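Local coordinates for protein MpaA (Escherichia coli O157:H7, PDB 5HXD) that probably cleaves the gamma-D-glutamyl-diaminopimelate amide bond of murein tripeptide, as a zinc-dependent amidase of the M14 carboxypeptidase family acting in muropeptide degradation, at residues Leu141-Ser155 against Ser194-Cys206. Sequence-based numbering, arbitrary orientation.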
loop_
_atom_site.group_PDB
_atom_site.type_symbol
_atom_site.label_atom_id
_atom_site.label_comp_id
_atom_site.label_asym_id
_atom_site.label_seq_id
_atom_site.Cartn_x
_atom_site.Cartn_y
_atom_site.Cartn_z
ATOM N N LEU A 141 -18.348 -2.917 -3.947
ATOM C CA LEU A 141 -17.995 -2.477 -5.288
ATOM C C LEU A 141 -19.074 -2.864 -6.297
ATOM O O LEU A 141 -19.361 -2.099 -7.194
ATOM C CB LEU A 141 -16.648 -3.055 -5.731
ATOM C CG LEU A 141 -16.141 -2.466 -7.057
ATOM C CD1 LEU A 141 -15.698 -1.027 -6.867
ATOM C CD2 LEU A 141 -15.032 -3.292 -7.677
ATOM N N CYS A 142 -19.653 -4.054 -6.156
ATOM C CA CYS A 142 -20.694 -4.529 -7.064
ATOM C C CYS A 142 -21.932 -3.642 -7.058
ATOM O O CYS A 142 -22.567 -3.443 -8.108
ATOM C CB CYS A 142 -21.105 -5.956 -6.714
ATOM S SG CYS A 142 -19.982 -7.196 -7.335
ATOM N N GLN A 143 -22.277 -3.118 -5.882
ATOM C CA GLN A 143 -23.436 -2.250 -5.753
ATOM C C GLN A 143 -23.154 -0.831 -6.251
ATOM O O GLN A 143 -24.025 -0.194 -6.870
ATOM C CB GLN A 143 -23.933 -2.228 -4.309
ATOM C CG GLN A 143 -24.773 -3.452 -3.951
ATOM C CD GLN A 143 -25.766 -3.847 -5.066
ATOM O OE1 GLN A 143 -26.484 -2.995 -5.622
ATOM N NE2 GLN A 143 -25.797 -5.145 -5.402
ATOM N N LEU A 144 -21.945 -0.348 -5.979
ATOM C CA LEU A 144 -21.453 0.905 -6.537
ATOM C C LEU A 144 -21.634 0.917 -8.057
ATOM O O LEU A 144 -22.228 1.841 -8.609
ATOM C CB LEU A 144 -19.973 1.110 -6.172
ATOM C CG LEU A 144 -19.245 2.370 -6.651
ATOM C CD1 LEU A 144 -19.606 3.575 -5.801
ATOM C CD2 LEU A 144 -17.746 2.153 -6.659
ATOM N N ILE A 145 -21.148 -0.127 -8.723
ATOM C CA ILE A 145 -21.180 -0.179 -10.183
ATOM C C ILE A 145 -22.619 -0.332 -10.729
ATOM O O ILE A 145 -22.884 0.019 -11.875
ATOM C CB ILE A 145 -20.239 -1.314 -10.709
ATOM C CG1 ILE A 145 -18.827 -1.082 -10.175
ATOM C CG2 ILE A 145 -20.183 -1.349 -12.233
ATOM C CD1 ILE A 145 -17.792 -2.091 -10.636
ATOM N N HIS A 146 -23.549 -0.817 -9.904
ATOM C CA HIS A 146 -24.971 -0.842 -10.275
ATOM C C HIS A 146 -25.588 0.540 -10.126
ATOM O O HIS A 146 -26.276 1.015 -11.026
ATOM C CB HIS A 146 -25.757 -1.846 -9.430
ATOM C CG HIS A 146 -25.777 -3.237 -9.998
ATOM N ND1 HIS A 146 -25.030 -4.260 -9.473
ATOM C CD2 HIS A 146 -26.462 -3.753 -11.046
ATOM C CE1 HIS A 146 -25.250 -5.367 -10.176
ATOM N NE2 HIS A 146 -26.110 -5.083 -11.130
ATOM N N ARG A 147 -25.328 1.187 -8.994
ATOM C CA ARG A 147 -25.809 2.548 -8.744
ATOM C C ARG A 147 -25.384 3.526 -9.863
ATOM O O ARG A 147 -26.230 4.209 -10.458
ATOM C CB ARG A 147 -25.302 3.039 -7.379
ATOM C CG ARG A 147 -25.852 4.403 -6.906
ATOM C CD ARG A 147 -24.947 5.055 -5.821
ATOM N NE ARG A 147 -24.612 4.118 -4.748
ATOM C CZ ARG A 147 -23.542 4.233 -3.957
ATOM N NH1 ARG A 147 -22.710 5.257 -4.141
ATOM N NH2 ARG A 147 -23.286 3.335 -2.990
ATOM N N ILE A 148 -24.081 3.569 -10.164
ATOM C CA ILE A 148 -23.539 4.598 -11.055
ATOM C C ILE A 148 -23.600 4.263 -12.546
ATOM O O ILE A 148 -23.546 5.178 -13.379
ATOM C CB ILE A 148 -22.061 4.927 -10.715
ATOM C CG1 ILE A 148 -21.159 3.728 -11.009
ATOM C CG2 ILE A 148 -21.924 5.386 -9.279
ATOM C CD1 ILE A 148 -19.788 4.118 -11.453
ATOM N N GLN A 149 -23.700 2.970 -12.870
ATOM C CA GLN A 149 -23.700 2.453 -14.255
ATOM C C GLN A 149 -22.620 3.057 -15.166
ATOM O O GLN A 149 -22.930 3.827 -16.091
ATOM C CB GLN A 149 -25.061 2.681 -14.916
ATOM C CG GLN A 149 -26.256 2.133 -14.171
ATOM C CD GLN A 149 -27.557 2.763 -14.659
ATOM O OE1 GLN A 149 -27.551 3.641 -15.536
ATOM N NE2 GLN A 149 -28.676 2.323 -14.097
ATOM N N PRO A 150 -21.354 2.709 -14.927
ATOM C CA PRO A 150 -20.269 3.334 -15.693
ATOM C C PRO A 150 -20.252 2.933 -17.164
ATOM O O PRO A 150 -20.811 1.895 -17.513
ATOM C CB PRO A 150 -19.008 2.828 -14.986
ATOM C CG PRO A 150 -19.423 1.529 -14.395
ATOM C CD PRO A 150 -20.853 1.712 -13.974
ATOM N N ALA A 151 -19.605 3.740 -18.000
ATOM C CA ALA A 151 -19.425 3.415 -19.411
ATOM C C ALA A 151 -18.477 2.230 -19.593
ATOM O O ALA A 151 -18.592 1.459 -20.550
ATOM C CB ALA A 151 -18.902 4.626 -20.159
ATOM N N TRP A 152 -17.528 2.114 -18.667
ATOM C CA TRP A 152 -16.508 1.068 -18.681
ATOM C C TRP A 152 -15.735 1.083 -17.361
ATOM O O TRP A 152 -15.996 1.921 -16.491
ATOM C CB TRP A 152 -15.563 1.260 -19.861
ATOM C CG TRP A 152 -15.134 2.681 -20.067
ATOM C CD1 TRP A 152 -15.620 3.560 -20.994
ATOM C CD2 TRP A 152 -14.124 3.388 -19.339
ATOM N NE1 TRP A 152 -14.972 4.770 -20.890
ATOM C CE2 TRP A 152 -14.053 4.690 -19.880
ATOM C CE3 TRP A 152 -13.267 3.045 -18.281
ATOM C CZ2 TRP A 152 -13.163 5.645 -19.398
ATOM C CZ3 TRP A 152 -12.391 3.993 -17.805
ATOM C CH2 TRP A 152 -12.342 5.277 -18.360
ATOM N N VAL A 153 -14.800 0.148 -17.208
ATOM C CA VAL A 153 -13.958 0.079 -16.023
ATOM C C VAL A 153 -12.516 -0.228 -16.403
ATOM O O VAL A 153 -12.268 -1.185 -17.113
ATOM C CB VAL A 153 -14.462 -1.011 -15.023
ATOM C CG1 VAL A 153 -13.642 -1.000 -13.711
ATOM C CG2 VAL A 153 -15.936 -0.824 -14.716
ATOM N N VAL A 154 -11.566 0.580 -15.933
ATOM C CA VAL A 154 -10.155 0.192 -15.980
ATOM C C VAL A 154 -9.668 -0.177 -14.570
ATOM O O VAL A 154 -9.725 0.638 -13.642
ATOM C CB VAL A 154 -9.242 1.305 -16.552
ATOM C CG1 VAL A 154 -7.780 0.931 -16.352
ATOM C CG2 VAL A 154 -9.522 1.539 -18.033
ATOM N N SER A 155 -9.207 -1.414 -14.413
ATOM C CA SER A 155 -8.721 -1.907 -13.128
ATOM C C SER A 155 -7.223 -2.186 -13.182
ATOM O O SER A 155 -6.777 -3.060 -13.913
ATOM C CB SER A 155 -9.473 -3.168 -12.728
ATOM O OG SER A 155 -8.744 -3.888 -11.760
ATOM N N SER A 194 -13.358 -13.668 -11.142
ATOM C CA SER A 194 -12.623 -12.404 -11.306
ATOM C C SER A 194 -13.550 -11.209 -11.589
ATOM O O SER A 194 -14.703 -11.382 -12.000
ATOM C CB SER A 194 -11.589 -12.524 -12.428
ATOM O OG SER A 194 -12.187 -12.346 -13.700
ATOM N N PHE A 195 -13.041 -10.002 -11.350
ATOM C CA PHE A 195 -13.835 -8.798 -11.512
ATOM C C PHE A 195 -14.236 -8.658 -12.987
ATOM O O PHE A 195 -15.386 -8.353 -13.310
ATOM C CB PHE A 195 -13.061 -7.573 -11.020
ATOM C CG PHE A 195 -13.691 -6.262 -11.385
ATOM C CD1 PHE A 195 -14.871 -5.851 -10.785
ATOM C CD2 PHE A 195 -13.112 -5.443 -12.338
ATOM C CE1 PHE A 195 -15.461 -4.646 -11.127
ATOM C CE2 PHE A 195 -13.688 -4.246 -12.683
ATOM C CZ PHE A 195 -14.866 -3.840 -12.071
ATOM N N GLY A 196 -13.288 -8.926 -13.876
ATOM C CA GLY A 196 -13.554 -8.920 -15.296
ATOM C C GLY A 196 -14.558 -9.971 -15.711
ATOM O O GLY A 196 -15.335 -9.751 -16.634
ATOM N N SER A 197 -14.546 -11.116 -15.041
ATOM C CA SER A 197 -15.515 -12.165 -15.325
ATOM C C SER A 197 -16.925 -11.705 -14.961
ATOM O O SER A 197 -17.907 -12.057 -15.627
ATOM C CB SER A 197 -15.174 -13.444 -14.563
ATOM O OG SER A 197 -14.203 -14.218 -15.236
ATOM N N TRP A 198 -17.017 -10.936 -13.884
ATOM C CA TRP A 198 -18.289 -10.402 -13.441
ATOM C C TRP A 198 -18.759 -9.313 -14.404
ATOM O O TRP A 198 -19.938 -9.174 -14.705
ATOM C CB TRP A 198 -18.155 -9.841 -12.037
ATOM C CG TRP A 198 -19.434 -9.352 -11.442
ATOM C CD1 TRP A 198 -20.473 -10.110 -10.990
ATOM C CD2 TRP A 198 -19.796 -7.991 -11.199
ATOM N NE1 TRP A 198 -21.464 -9.305 -10.483
ATOM C CE2 TRP A 198 -21.070 -8.000 -10.596
ATOM C CE3 TRP A 198 -19.162 -6.765 -11.428
ATOM C CZ2 TRP A 198 -21.718 -6.839 -10.222
ATOM C CZ3 TRP A 198 -19.807 -5.623 -11.069
ATOM C CH2 TRP A 198 -21.071 -5.663 -10.461
ATOM N N CYS A 199 -17.801 -8.534 -14.875
ATOM C CA CYS A 199 -18.083 -7.462 -15.790
ATOM C C CYS A 199 -18.615 -7.992 -17.135
ATOM O O CYS A 199 -19.593 -7.457 -17.683
ATOM C CB CYS A 199 -16.818 -6.622 -15.978
ATOM S SG CYS A 199 -16.575 -5.372 -14.693
ATOM N N ALA A 200 -17.980 -9.047 -17.649
ATOM C CA ALA A 200 -18.408 -9.649 -18.906
ATOM C C ALA A 200 -19.845 -10.133 -18.824
ATOM O O ALA A 200 -20.598 -9.999 -19.794
ATOM C CB ALA A 200 -17.508 -10.789 -19.297
ATOM N N ASP A 201 -20.243 -10.683 -17.679
ATOM C CA ASP A 201 -21.616 -11.181 -17.568
ATOM C C ASP A 201 -22.683 -10.053 -17.502
ATOM O O ASP A 201 -23.855 -10.278 -17.813
ATOM C CB ASP A 201 -21.734 -12.126 -16.369
ATOM C CG ASP A 201 -21.020 -13.455 -16.607
ATOM O OD1 ASP A 201 -20.540 -13.697 -17.745
ATOM O OD2 ASP A 201 -20.967 -14.276 -15.669
ATOM N N LEU A 202 -22.266 -8.845 -17.129
ATOM C CA LEU A 202 -23.158 -7.687 -17.128
ATOM C C LEU A 202 -23.066 -6.932 -18.455
ATOM O O LEU A 202 -23.724 -5.895 -18.641
ATOM C CB LEU A 202 -22.828 -6.738 -15.969
ATOM C CG LEU A 202 -23.290 -7.171 -14.584
ATOM C CD1 LEU A 202 -22.693 -6.261 -13.535
ATOM C CD2 LEU A 202 -24.806 -7.157 -14.497
ATOM N N ASN A 203 -22.251 -7.470 -19.363
ATOM C CA ASN A 203 -21.885 -6.799 -20.610
ATOM C C ASN A 203 -21.259 -5.431 -20.367
ATOM O O ASN A 203 -21.399 -4.524 -21.190
ATOM C CB ASN A 203 -23.096 -6.664 -21.530
ATOM C CG ASN A 203 -23.489 -7.980 -22.164
ATOM O OD1 ASN A 203 -22.886 -9.029 -21.889
ATOM N ND2 ASN A 203 -24.503 -7.938 -23.020
ATOM N N LEU A 204 -20.563 -5.299 -19.233
ATOM C CA LEU A 204 -19.767 -4.111 -18.915
ATOM C C LEU A 204 -18.320 -4.264 -19.365
ATOM O O LEU A 204 -17.675 -5.255 -19.042
ATOM C CB LEU A 204 -19.802 -3.827 -17.417
ATOM C CG LEU A 204 -18.896 -2.683 -16.956
ATOM C CD1 LEU A 204 -19.287 -1.384 -17.654
ATOM C CD2 LEU A 204 -18.944 -2.522 -15.435
ATOM N N HIS A 205 -17.810 -3.286 -20.105
ATOM C CA HIS A 205 -16.436 -3.362 -20.604
ATOM C C HIS A 205 -15.419 -3.122 -19.493
ATOM O O HIS A 205 -15.308 -1.997 -18.991
ATOM C CB HIS A 205 -16.203 -2.355 -21.731
ATOM C CG HIS A 205 -14.852 -2.463 -22.373
ATOM N ND1 HIS A 205 -14.213 -1.381 -22.947
ATOM C CD2 HIS A 205 -14.017 -3.515 -22.535
ATOM C CE1 HIS A 205 -13.044 -1.763 -23.428
ATOM N NE2 HIS A 205 -12.901 -3.056 -23.198
ATOM N N CYS A 206 -14.688 -4.184 -19.122
ATOM C CA CYS A 206 -13.581 -4.120 -18.161
ATOM C C CYS A 206 -12.227 -4.332 -18.861
ATOM O O CYS A 206 -12.069 -5.214 -19.724
ATOM C CB CYS A 206 -13.753 -5.156 -17.037
ATOM S SG CYS A 206 -12.380 -5.214 -15.785
#
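Leu-141 touches Phe-195 through its CD2 branch, 3.7 Å from CE1 of the ring. The next residue, Cys-142, sets SG over the six-membered ring of Trp-198. The sulfur is 3.5 Å from the ring centroid and 18° off the normal, a sulfur-aromatic contact. Leu-202 CD1 lies on the opposite face, so the indole is sandwiched. Ile-145 points across to the second helix. Its CD1 meets the edge of Phe-195 in plane, 3.5 Å from CE1, and nears Trp-198, while CG2 packs on Leu-204 CD2. His-146 brings CE1 obliquely to Trp-198 CZ2; its ND1 donates to Cys-142 O, which limits rotation of the ring. Pro-150 CG also lies near Leu-204 CD2. Val-153 N donates to His-205 O at 2.8 Å. With CG1 anti to the backbone N (chi1 -175°), Val-153 puts CG1 at the edge of Phe-195 and CG2 against Leu-204 CD2. Val-153 pairs with Cys-206 in parallel. Their strand runs on to His-157, a probable catalytic zinc ligand of this M14 peptidase. Strand 153-157 lies between strands 43-45 and 206-210 of the mixed central sheet. The axes of 141-148 and 195-201 come within 12.5 Å, 34° apart in direction, and Leu-45 of strand 43-45 touches Leu-141, Val-153 and Phe-195.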